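Local coordinates for protein methionine gamma-lyase (Trichomonas vaginalis, PDB 1E5E) that belongs to the Cys/Met metabolism family of pyridoxal-phosphate-dependent enzymes and assembles as four chains, with its ligand pocket completed by a second subunit, at residues A92-I97 and L180-N185; S106-Y111 and R362-I367; A135-V140 and M166-K171; P159-I164 and M311-L316. All blocks are in the same frame, centred on the assembly; numbering follows the deposited sequence.

Interaction 1 of 4, residues A92-I97 and L180-N185; sequences ATVLTI and LVIADN. With PPJ (N-(hydroxy{3-hydroxy-2-methyl-5-[(phosphonooxy)methyl]pyridin-4-yl}methyl)norvaline), chain C.
Thr-93, Val-94 and Ile-97 meet Leu-180 and Ile-182 through aliphatic carbons, mostly methyls; the flat groups, the Asp-184 carboxylate and the pyridine ring of PPJ, lie farther along, at the C-terminal end of the strand. There the carboxylate approaches the ring, and OD2 of Asp-184 lies 2.6 Å from N1 of PPJ. CG of Asp-184 stands anti to the backbone N (chi1 175°), and Thr-186 holds the other oxygen, OD1, by a hydrogen bond, which helps to fix the turn of the carboxylate. The aliphatic contact centres on CD1 of Ile-182. Thr-93 reaches it tip to tip with CG2 at 3.8 Å, while OG1 of Thr-93 turns back to bond the carbonyl of Ala-89. Ile-97 also comes tip to tip, its CD1 4.0 Å from CD1 of Ile-182, and CG1 of Val-94 adds a looser touch. Helix 86-97 here flanks the seven-stranded, mainly parallel sheet of the fold type I (aspartate aminotransferase-like) large domain and runs nearly antiparallel to strand 180-184, at 168° with the axes 11.4 Å apart. At the strand's start Ile-97 slants across Leu-180, and their CD1 atoms are 3.8 Å apart. Ala-92 packs on Ile-237 and Thr-96 on Ile-232 of helix 226-241, and Leu-95 meets Phe-125 of the second subunit.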
# COMPACT_ATOMS: atom_id res chain seq x y z
N ALA A 92 4.45 3.32 -25.96
CA ALA A 92 5.82 2.81 -25.88
C ALA A 92 6.07 1.85 -27.04
O ALA A 92 7.18 1.77 -27.56
CB ALA A 92 6.08 2.09 -24.56
N THR A 93 5.02 1.10 -27.40
CA THR A 93 5.10 0.18 -28.52
C THR A 93 5.21 0.95 -29.83
O THR A 93 6.20 0.81 -30.55
CB THR A 93 3.83 -0.71 -28.52
OG1 THR A 93 3.83 -1.48 -27.30
CG2 THR A 93 3.76 -1.60 -29.75
N VAL A 94 4.24 1.79 -30.19
CA VAL A 94 4.34 2.45 -31.48
C VAL A 94 5.47 3.47 -31.51
O VAL A 94 6.01 3.63 -32.61
CB VAL A 94 3.04 3.07 -32.01
CG1 VAL A 94 1.92 2.04 -32.03
CG2 VAL A 94 2.64 4.31 -31.24
N LEU A 95 5.93 4.11 -30.43
CA LEU A 95 7.03 5.08 -30.53
C LEU A 95 8.38 4.39 -30.63
O LEU A 95 9.36 5.00 -31.08
CB LEU A 95 6.98 6.12 -29.44
CG LEU A 95 5.73 7.01 -29.45
CD1 LEU A 95 5.75 7.89 -28.20
CD2 LEU A 95 5.66 7.88 -30.72
N THR A 96 8.48 3.11 -30.26
CA THR A 96 9.69 2.35 -30.43
C THR A 96 9.84 1.91 -31.90
O THR A 96 10.92 1.97 -32.47
CB THR A 96 9.69 1.06 -29.59
OG1 THR A 96 9.62 1.43 -28.21
CG2 THR A 96 10.91 0.18 -29.78
N ILE A 97 8.73 1.42 -32.44
CA ILE A 97 8.74 0.91 -33.81
C ILE A 97 8.96 2.03 -34.82
O ILE A 97 9.85 1.93 -35.67
CB ILE A 97 7.46 0.13 -34.13
CG1 ILE A 97 7.35 -1.11 -33.22
CG2 ILE A 97 7.40 -0.33 -35.58
CD1 ILE A 97 5.92 -1.62 -33.12
N LEU A 180 4.15 -4.86 -38.90
CA LEU A 180 3.76 -5.43 -37.59
C LEU A 180 2.26 -5.27 -37.37
O LEU A 180 1.73 -4.17 -37.56
CB LEU A 180 4.57 -4.70 -36.49
CG LEU A 180 6.01 -5.24 -36.40
CD1 LEU A 180 6.85 -4.49 -35.39
CD2 LEU A 180 5.99 -6.74 -36.07
N VAL A 181 1.60 -6.37 -37.01
CA VAL A 181 0.18 -6.26 -36.70
C VAL A 181 0.07 -6.18 -35.19
O VAL A 181 0.52 -7.09 -34.48
CB VAL A 181 -0.65 -7.42 -37.26
CG1 VAL A 181 -2.12 -7.24 -36.87
CG2 VAL A 181 -0.46 -7.39 -38.79
N ILE A 182 -0.64 -5.19 -34.69
CA ILE A 182 -0.77 -4.94 -33.26
C ILE A 182 -2.25 -5.02 -32.90
O ILE A 182 -3.02 -4.28 -33.53
CB ILE A 182 -0.18 -3.57 -32.87
CG1 ILE A 182 1.31 -3.46 -33.23
CG2 ILE A 182 -0.39 -3.31 -31.38
CD1 ILE A 182 1.93 -2.08 -33.01
N ALA A 183 -2.64 -5.87 -31.97
CA ALA A 183 -4.07 -5.92 -31.60
C ALA A 183 -4.27 -5.42 -30.18
O ALA A 183 -3.44 -5.83 -29.35
CB ALA A 183 -4.54 -7.36 -31.72
N ASP A 184 -5.23 -4.55 -29.91
CA ASP A 184 -5.51 -4.13 -28.52
C ASP A 184 -6.59 -5.07 -28.01
O ASP A 184 -7.75 -5.05 -28.43
CB ASP A 184 -5.85 -2.65 -28.43
CG ASP A 184 -6.26 -2.19 -27.04
OD1 ASP A 184 -6.55 -3.02 -26.17
OD2 ASP A 184 -6.38 -0.96 -26.85
N ASN A 185 -6.20 -6.00 -27.13
CA ASN A 185 -6.99 -7.10 -26.63
C ASN A 185 -7.63 -6.84 -25.29
O ASN A 185 -8.05 -7.79 -24.62
CB ASN A 185 -6.10 -8.36 -26.56
CG ASN A 185 -6.86 -9.67 -26.49
OD1 ASN A 185 -7.94 -9.77 -27.10
ND2 ASN A 185 -6.40 -10.68 -25.73
N1 PPJ C . -7.17 0.59 -24.89
C2 PPJ C . -8.50 0.40 -24.72
C6 PPJ C . -6.53 1.61 -24.25
C2A PPJ C . -9.34 -0.30 -25.61
C3 PPJ C . -9.11 1.20 -23.73
O3 PPJ C . -10.42 1.10 -23.69
C4 PPJ C . -8.41 2.10 -22.93
C4A PPJ C . -9.14 2.86 -21.96
C5 PPJ C . -7.08 2.38 -23.22
N PPJ C . -10.45 3.14 -22.07
C5A PPJ C . -6.21 3.15 -22.38
OP4 PPJ C . -5.92 2.46 -21.33
P PPJ C . -5.60 3.36 -20.06
OP1 PPJ C . -5.17 2.33 -18.92
OP2 PPJ C . -6.88 4.16 -19.67
OP3 PPJ C . -4.41 4.38 -20.34
CA PPJ C . -11.19 3.78 -21.12
CB PPJ C . -10.70 4.99 -20.44
C PPJ C . -12.57 3.89 -21.46
CG PPJ C . -10.53 6.28 -21.15
CD PPJ C . -11.66 7.14 -20.82
O PPJ C . -12.94 3.46 -22.61
OXT PPJ C . -13.50 3.95 -20.54

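Interaction 2 of 4, residues S106-Y111 and R362-I367; sequences SDECLY and REAAGI. With PPJ (N-(hydroxy{3-hydroxy-2-methyl-5-[(phosphonooxy)methyl]pyridin-4-yl}methyl)norvaline), chain C.
Glu-108 and Cys-109, which meet Ala-364, Ala-365 and Ile-367, lie on the loop that carries Tyr-111 into the ligand pocket. In the model Tyr-111 OH is joined covalently to CG of PPJ, at 1.4 Å. One face of the tyrosine ring carries N of PPJ, 3.0 Å above the plane and offset toward the rim, while CD of PPJ lies in plane at the edge. NH2 of Arg-58 of the second subunit is hydrogen-bonded to Tyr-111 OH. An Asx turn shapes the start of the loop: Asp-107 OD1 accepts Cys-109 N at 2.6 Å from the anti side of the carboxylate, nearly straight at 166°. On the other segment, a Schellman motif with Gly-366 as its C-prime residue ends the helix and brings Ala-365 against the loop. CB of Ala-365 sits 4.0 Å from CB of Cys-109 and close to the carbonyl of Glu-108. Glu-108 sets out with CG between the backbone N and the carbonyl carbon (chi1 62°) and then runs extended, bringing OE1 to 3.8 Å from CB of Ala-364. One water donates both to Glu-108 OE2 and to Ala-364 O, bridging carboxylate and helix end. SG of Cys-109 makes a looser touch on CD1 of Ile-367. The contact thus joins the C-terminal end of strand 103-107 to that of helix 359-364, while Leu-110 packs on Phe-118 of helix 112-124 and Tyr-152 of strand 148-154.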
# COMPACT_ATOMS: atom_id res chain seq x y z
N SER A 106 -4.43 2.12 -39.24
CA SER A 106 -5.26 1.80 -38.11
C SER A 106 -6.75 1.69 -38.44
O SER A 106 -7.29 2.37 -39.32
CB SER A 106 -5.17 2.95 -37.10
OG SER A 106 -6.06 2.71 -36.02
N ASP A 107 -7.41 0.85 -37.64
CA ASP A 107 -8.86 0.75 -37.81
C ASP A 107 -9.30 2.13 -37.34
O ASP A 107 -8.65 2.67 -36.43
CB ASP A 107 -9.55 -0.32 -37.02
CG ASP A 107 -11.00 -0.52 -37.45
OD1 ASP A 107 -11.86 0.24 -36.96
OD2 ASP A 107 -11.25 -1.43 -38.28
N GLU A 108 -10.32 2.66 -37.97
CA GLU A 108 -10.87 3.94 -37.53
C GLU A 108 -11.69 3.83 -36.27
O GLU A 108 -11.98 4.88 -35.71
CB GLU A 108 -11.79 4.50 -38.65
CG GLU A 108 -12.99 3.61 -38.94
CD GLU A 108 -13.92 4.13 -40.04
OE1 GLU A 108 -14.25 5.33 -40.17
OE2 GLU A 108 -14.46 3.26 -40.75
N CYS A 109 -12.18 2.64 -35.90
CA CYS A 109 -12.96 2.63 -34.65
C CYS A 109 -12.06 2.20 -33.50
O CYS A 109 -11.92 0.97 -33.28
CB CYS A 109 -14.20 1.74 -34.70
SG CYS A 109 -15.28 1.95 -33.25
N LEU A 110 -11.52 3.14 -32.77
CA LEU A 110 -10.64 2.90 -31.65
C LEU A 110 -11.16 3.67 -30.42
O LEU A 110 -11.96 4.63 -30.47
CB LEU A 110 -9.26 3.50 -31.91
CG LEU A 110 -8.49 3.20 -33.18
CD1 LEU A 110 -7.18 3.95 -33.26
CD2 LEU A 110 -8.25 1.68 -33.26
N TYR A 111 -10.54 3.24 -29.33
CA TYR A 111 -10.70 4.06 -28.11
C TYR A 111 -10.38 5.51 -28.44
O TYR A 111 -9.37 5.79 -29.08
CB TYR A 111 -9.74 3.52 -27.05
CG TYR A 111 -9.74 4.34 -25.80
CD1 TYR A 111 -10.94 4.72 -25.19
CD2 TYR A 111 -8.56 4.73 -25.21
CE1 TYR A 111 -10.95 5.46 -24.04
CE2 TYR A 111 -8.53 5.47 -24.04
CZ TYR A 111 -9.73 5.82 -23.46
OH TYR A 111 -9.68 6.55 -22.28
N ARG A 362 -16.39 10.24 -35.46
CA ARG A 362 -17.19 9.39 -34.61
C ARG A 362 -18.31 8.71 -35.42
O ARG A 362 -18.58 7.49 -35.39
CB ARG A 362 -17.85 10.11 -33.44
CG ARG A 362 -16.96 10.85 -32.46
CD ARG A 362 -17.69 10.90 -31.11
NE ARG A 362 -18.74 11.91 -31.12
CZ ARG A 362 -18.56 13.22 -31.08
NH1 ARG A 362 -17.36 13.79 -31.01
NH2 ARG A 362 -19.62 14.03 -31.10
N GLU A 363 -19.00 9.60 -36.16
CA GLU A 363 -20.15 9.15 -36.96
C GLU A 363 -19.74 8.19 -38.05
O GLU A 363 -20.39 7.15 -38.18
CB GLU A 363 -20.96 10.34 -37.48
CG GLU A 363 -21.69 10.95 -36.29
CD GLU A 363 -22.37 12.24 -36.68
OE1 GLU A 363 -22.34 12.60 -37.88
OE2 GLU A 363 -22.98 12.90 -35.83
N ALA A 364 -18.62 8.42 -38.71
CA ALA A 364 -18.14 7.48 -39.72
C ALA A 364 -17.83 6.10 -39.16
O ALA A 364 -18.05 5.08 -39.81
CB ALA A 364 -16.91 8.08 -40.40
N ALA A 365 -17.44 6.02 -37.89
CA ALA A 365 -17.07 4.78 -37.24
C ALA A 365 -18.26 4.15 -36.54
O ALA A 365 -18.13 3.15 -35.85
CB ALA A 365 -15.91 4.97 -36.25
N GLY A 366 -19.44 4.76 -36.73
CA GLY A 366 -20.67 4.24 -36.21
C GLY A 366 -20.94 4.67 -34.78
O GLY A 366 -21.84 4.10 -34.16
N ILE A 367 -20.16 5.60 -34.27
CA ILE A 367 -20.43 6.08 -32.90
C ILE A 367 -21.51 7.14 -33.03
O ILE A 367 -21.20 8.22 -33.54
CB ILE A 367 -19.17 6.57 -32.19
CG1 ILE A 367 -18.26 5.31 -32.10
CG2 ILE A 367 -19.46 7.08 -30.79
CD1 ILE A 367 -16.81 5.76 -31.96
N1 PPJ C . -7.17 0.59 -24.89
C2 PPJ C . -8.50 0.40 -24.72
C6 PPJ C . -6.53 1.61 -24.25
C2A PPJ C . -9.34 -0.30 -25.61
C3 PPJ C . -9.11 1.20 -23.73
O3 PPJ C . -10.42 1.10 -23.69
C4 PPJ C . -8.41 2.10 -22.93
C4A PPJ C . -9.14 2.86 -21.96
C5 PPJ C . -7.08 2.38 -23.22
N PPJ C . -10.45 3.14 -22.07
C5A PPJ C . -6.21 3.15 -22.38
OP4 PPJ C . -5.92 2.46 -21.33
P PPJ C . -5.60 3.36 -20.06
OP1 PPJ C . -5.17 2.33 -18.92
OP2 PPJ C . -6.88 4.16 -19.67
OP3 PPJ C . -4.41 4.38 -20.34
CA PPJ C . -11.19 3.78 -21.12
CB PPJ C . -10.70 4.99 -20.44
C PPJ C . -12.57 3.89 -21.46
CG PPJ C . -10.53 6.28 -21.15
CD PPJ C . -11.66 7.14 -20.82
O PPJ C . -12.94 3.46 -22.61
OXT PPJ C . -13.50 3.95 -20.54
O HOH W 1 -16.73 4.25 -42.31

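Interaction 3 of 4, residues A135-V140 and M166-K171; sequences AIPGEV and MERVCK
Arg-168 reaches from its helix across to the turn at Pro-137, and the pyrrolidine ring lies over one face of the guanidinium group: CG of Pro-137 stands 3.8 Å above the plane, over its centre. CD of the same ring comes closer to one end, 3.4 Å from Arg-168 NH2. That nitrogen also meets the carbonyl of Ala-135 at the guanidinium edge, 2.8 Å from Ala-135 O, but the bond is weak because the N-H points well aside, at 119°. The arginine gets there by leaving the helix with CG anti to the backbone N (chi1 -161°) and then bending at chi3 (68°). Pro-137 is held in a type II turn from Ile-136 to Glu-139, closed by Glu-139 N to Ile-136 O; Gly-138, with positive phi, takes its third position and the N-cap of helix 139-143. Deeper in, two valines touch through one branch each, CG2 of Val-140 lying 4.2 Å from CG1 of Val-169. Val-140 rests on Ile-132 and Val-169 on Val-151 and Phe-153, so helices 139-143 and 166-174 sit side by side on the central sheet, as expected in a layered alpha/beta fold.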
# COMPACT_ATOMS: atom_id res chain seq x y z
N ALA A 135 -12.30 -4.20 -40.93
CA ALA A 135 -13.28 -5.27 -40.97
C ALA A 135 -13.73 -5.55 -42.40
O ALA A 135 -14.23 -6.65 -42.67
CB ALA A 135 -14.48 -4.97 -40.09
N ILE A 136 -13.50 -4.64 -43.33
CA ILE A 136 -13.85 -4.81 -44.73
C ILE A 136 -12.76 -5.38 -45.61
O ILE A 136 -11.70 -4.82 -45.83
CB ILE A 136 -14.27 -3.42 -45.30
CG1 ILE A 136 -15.46 -2.96 -44.45
CG2 ILE A 136 -14.61 -3.53 -46.78
CD1 ILE A 136 -16.10 -1.65 -44.76
N PRO A 137 -13.03 -6.56 -46.19
CA PRO A 137 -12.12 -7.21 -47.11
C PRO A 137 -11.51 -6.21 -48.08
O PRO A 137 -12.20 -5.37 -48.66
CB PRO A 137 -13.03 -8.16 -47.87
CG PRO A 137 -14.14 -8.49 -46.93
CD PRO A 137 -14.30 -7.30 -46.02
N GLY A 138 -10.20 -6.28 -48.27
CA GLY A 138 -9.45 -5.41 -49.15
C GLY A 138 -8.93 -4.10 -48.60
O GLY A 138 -7.87 -3.60 -49.02
N GLU A 139 -9.60 -3.47 -47.64
CA GLU A 139 -9.12 -2.16 -47.19
C GLU A 139 -7.68 -2.16 -46.70
O GLU A 139 -6.98 -1.19 -47.02
CB GLU A 139 -10.10 -1.58 -46.21
CG GLU A 139 -11.46 -1.22 -46.80
CD GLU A 139 -11.30 -0.21 -47.94
OE1 GLU A 139 -11.07 0.98 -47.66
OE2 GLU A 139 -11.35 -0.68 -49.10
N VAL A 140 -7.21 -3.19 -46.03
CA VAL A 140 -5.85 -3.20 -45.51
C VAL A 140 -4.86 -3.20 -46.66
O VAL A 140 -4.09 -2.24 -46.80
CB VAL A 140 -5.58 -4.40 -44.58
CG1 VAL A 140 -4.08 -4.52 -44.32
CG2 VAL A 140 -6.34 -4.25 -43.28
N MET A 166 -9.22 -11.10 -37.64
CA MET A 166 -7.79 -10.95 -37.40
C MET A 166 -6.92 -11.79 -38.33
O MET A 166 -5.91 -11.27 -38.81
CB MET A 166 -7.43 -11.32 -35.94
CG MET A 166 -7.99 -10.32 -34.94
SD MET A 166 -7.39 -10.50 -33.25
CE MET A 166 -8.24 -11.98 -32.75
N GLU A 167 -7.33 -13.03 -38.54
CA GLU A 167 -6.51 -13.84 -39.46
C GLU A 167 -6.40 -13.18 -40.85
O GLU A 167 -5.31 -13.08 -41.40
CB GLU A 167 -7.05 -15.24 -39.61
CG GLU A 167 -6.07 -16.11 -40.38
CD GLU A 167 -6.39 -17.57 -40.20
OE1 GLU A 167 -7.36 -17.94 -39.48
OE2 GLU A 167 -5.63 -18.38 -40.75
N ARG A 168 -7.53 -12.65 -41.32
CA ARG A 168 -7.57 -11.97 -42.59
C ARG A 168 -6.70 -10.72 -42.63
O ARG A 168 -5.97 -10.54 -43.61
CB ARG A 168 -8.97 -11.52 -43.03
CG ARG A 168 -8.91 -11.26 -44.55
CD ARG A 168 -10.31 -11.05 -45.13
NE ARG A 168 -10.83 -9.77 -44.63
CZ ARG A 168 -11.99 -9.78 -43.93
NH1 ARG A 168 -12.65 -10.91 -43.69
NH2 ARG A 168 -12.42 -8.61 -43.48
N VAL A 169 -6.83 -9.90 -41.59
CA VAL A 169 -6.04 -8.68 -41.52
C VAL A 169 -4.56 -9.07 -41.50
O VAL A 169 -3.75 -8.41 -42.16
CB VAL A 169 -6.44 -7.84 -40.29
CG1 VAL A 169 -5.44 -6.74 -39.97
CG2 VAL A 169 -7.85 -7.25 -40.45
N CYS A 170 -4.19 -10.08 -40.72
CA CYS A 170 -2.79 -10.45 -40.66
C CYS A 170 -2.25 -10.95 -41.99
O CYS A 170 -1.15 -10.57 -42.39
CB CYS A 170 -2.54 -11.48 -39.54
SG CYS A 170 -2.76 -10.72 -37.91
N LYS A 171 -3.01 -11.79 -42.70
CA LYS A 171 -2.51 -12.27 -44.00
C LYS A 171 -2.34 -11.11 -44.97
O LYS A 171 -1.30 -10.99 -45.58
CB LYS A 171 -3.43 -13.34 -44.60
CG LYS A 171 -3.43 -14.60 -43.72
CD LYS A 171 -4.51 -15.47 -44.36
CE LYS A 171 -4.65 -16.87 -43.79
NZ LYS A 171 -6.01 -17.38 -44.20

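Interaction 4 of 4, residues P159-I164 and M311-L316; sequences PTLKII and MITFIL
Leu-161 points its CB at strand 311-316 and carries the apolar part of the contact. From CB the chain turns so that CG lies beside the backbone N (chi1 -49°), which places CG 3.7 Å from OG1 of Thr-313. CD1 then comes up against the strand backbone, 3.5 Å from both Met-311 O and Thr-313 N, with CA of Ile-312 a little farther off. The other methyl, CD2, reaches CB of Met-311 at 3.8 Å; the two side chains cross at about a right angle, and the methionine chain beyond CB is bent at chi2 and chi3. The backbone of Leu-161 adopts the left-handed helical region, in a loop that also has a cis peptide bond before Pro-159. The polar part of the contact is a single bond: Thr-313 OG1 donates to Pro-159 O at 2.6 Å, met almost head-on at a C=O...O angle of 173°. Strand 311-316 is itself an inner strand of the five-stranded sheet, lying between 284-288 and 371-375, and Thr-313 touches Arg-373, which is hydrogen-bonded to PPJ. The loop after strand 148-154 is therefore tied to this second sheet. Since all the touching residues are buried, the threonine hydroxyl gives the loop carbonyl a partner away from solvent, and the leucine side chain, CG foremost, packs beside that bond.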
# COMPACT_ATOMS: atom_id res chain seq x y z
N PRO A 159 -16.11 1.99 -29.12
CA PRO A 159 -17.11 1.31 -28.34
C PRO A 159 -18.20 0.56 -29.09
O PRO A 159 -19.12 0.04 -28.45
CB PRO A 159 -17.76 2.55 -27.69
CG PRO A 159 -17.91 3.49 -28.85
CD PRO A 159 -16.70 3.22 -29.74
N THR A 160 -18.14 0.47 -30.40
CA THR A 160 -19.22 -0.20 -31.16
C THR A 160 -19.26 -1.72 -31.09
O THR A 160 -20.29 -2.36 -31.36
CB THR A 160 -19.14 0.26 -32.62
OG1 THR A 160 -17.93 -0.30 -33.16
CG2 THR A 160 -19.02 1.80 -32.68
N LEU A 161 -18.19 -2.38 -30.64
CA LEU A 161 -18.01 -3.79 -30.54
C LEU A 161 -17.96 -4.45 -31.92
O LEU A 161 -18.17 -5.65 -32.11
CB LEU A 161 -19.04 -4.49 -29.64
CG LEU A 161 -19.27 -3.83 -28.27
CD1 LEU A 161 -20.27 -4.60 -27.42
CD2 LEU A 161 -17.93 -3.66 -27.54
N LYS A 162 -17.48 -3.67 -32.91
CA LYS A 162 -17.33 -4.19 -34.27
C LYS A 162 -16.33 -5.35 -34.22
O LYS A 162 -15.31 -5.22 -33.53
CB LYS A 162 -16.90 -3.15 -35.28
CG LYS A 162 -16.42 -3.64 -36.64
CD LYS A 162 -15.96 -2.46 -37.49
CE LYS A 162 -14.68 -1.80 -36.97
NZ LYS A 162 -14.12 -0.92 -38.09
N ILE A 163 -16.62 -6.45 -34.91
CA ILE A 163 -15.69 -7.56 -34.89
C ILE A 163 -14.75 -7.49 -36.07
O ILE A 163 -15.20 -7.17 -37.15
CB ILE A 163 -16.44 -8.92 -34.96
CG1 ILE A 163 -17.47 -8.97 -33.83
CG2 ILE A 163 -15.49 -10.10 -34.93
CD1 ILE A 163 -16.90 -8.96 -32.43
N ILE A 164 -13.47 -7.79 -35.89
CA ILE A 164 -12.54 -7.75 -37.01
C ILE A 164 -11.98 -9.14 -37.18
O ILE A 164 -11.57 -9.75 -36.20
CB ILE A 164 -11.43 -6.72 -36.82
CG1 ILE A 164 -12.01 -5.29 -36.80
CG2 ILE A 164 -10.34 -6.88 -37.90
CD1 ILE A 164 -11.04 -4.38 -36.08
N MET A 311 -18.95 -6.68 -22.43
CA MET A 311 -19.24 -5.38 -23.03
C MET A 311 -20.55 -5.55 -23.85
O MET A 311 -20.74 -6.52 -24.58
CB MET A 311 -18.15 -4.83 -23.96
CG MET A 311 -16.78 -4.60 -23.27
SD MET A 311 -16.92 -3.58 -21.79
CE MET A 311 -17.35 -2.00 -22.42
N ILE A 312 -21.42 -4.55 -23.75
CA ILE A 312 -22.66 -4.52 -24.48
C ILE A 312 -22.83 -3.09 -24.95
O ILE A 312 -22.78 -2.24 -24.07
CB ILE A 312 -23.88 -4.90 -23.62
CG1 ILE A 312 -23.84 -6.34 -23.06
CG2 ILE A 312 -25.16 -4.78 -24.48
CD1 ILE A 312 -25.00 -6.60 -22.06
N THR A 313 -23.06 -2.81 -26.23
CA THR A 313 -23.30 -1.40 -26.59
C THR A 313 -24.70 -1.26 -27.18
O THR A 313 -25.10 -2.19 -27.89
CB THR A 313 -22.21 -0.94 -27.57
OG1 THR A 313 -20.96 -0.87 -26.86
CG2 THR A 313 -22.53 0.43 -28.16
N PHE A 314 -25.47 -0.24 -26.84
CA PHE A 314 -26.84 -0.20 -27.33
C PHE A 314 -27.21 1.25 -27.60
O PHE A 314 -26.60 2.25 -27.19
CB PHE A 314 -27.88 -0.89 -26.44
CG PHE A 314 -27.99 -0.30 -25.05
CD1 PHE A 314 -27.02 -0.56 -24.07
CD2 PHE A 314 -29.06 0.46 -24.69
CE1 PHE A 314 -27.12 -0.03 -22.80
CE2 PHE A 314 -29.19 1.02 -23.41
CZ PHE A 314 -28.20 0.76 -22.47
N ILE A 315 -28.22 1.33 -28.48
CA ILE A 315 -28.74 2.62 -28.92
C ILE A 315 -30.23 2.68 -28.62
O ILE A 315 -31.01 1.74 -28.85
CB ILE A 315 -28.41 2.87 -30.39
CG1 ILE A 315 -26.94 2.71 -30.76
CG2 ILE A 315 -28.89 4.25 -30.85
CD1 ILE A 315 -26.71 2.45 -32.27
N LEU A 316 -30.61 3.78 -27.96
CA LEU A 316 -32.01 3.99 -27.64
C LEU A 316 -32.70 4.70 -28.82
O LEU A 316 -32.14 5.60 -29.44
CB LEU A 316 -32.26 4.82 -26.40
CG LEU A 316 -31.71 4.29 -25.07
CD1 LEU A 316 -31.86 5.34 -23.96
CD2 LEU A 316 -32.33 2.97 -24.67

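In the fold
Interactions 1 and 2 approach PPJ from different parts of the central sheet: their centres are about 18 Å apart, yet Asp-184 and Tyr-111 both contact the ligand. Interactions 2 and 4 are close neighbours, about 11 Å between centres, linked by a salt bridge of 2.8 Å from Lys-162 NZ to Asp-107 OD1 and by Ile-367 CD1 against Pro-159 CD at 3.4 Å. The Met-311 side chain of interaction 4 is about 7 Å from PPJ. Interaction 3 touches the other three: Cys-170 SG packs on Val-181 CG1 of interaction 1 at 3.7 Å, Ala-135 lies near Asp-107 of interaction 2, and Val-169 CG2 meets Ile-164 CG2 of interaction 4 at 3.6 Å.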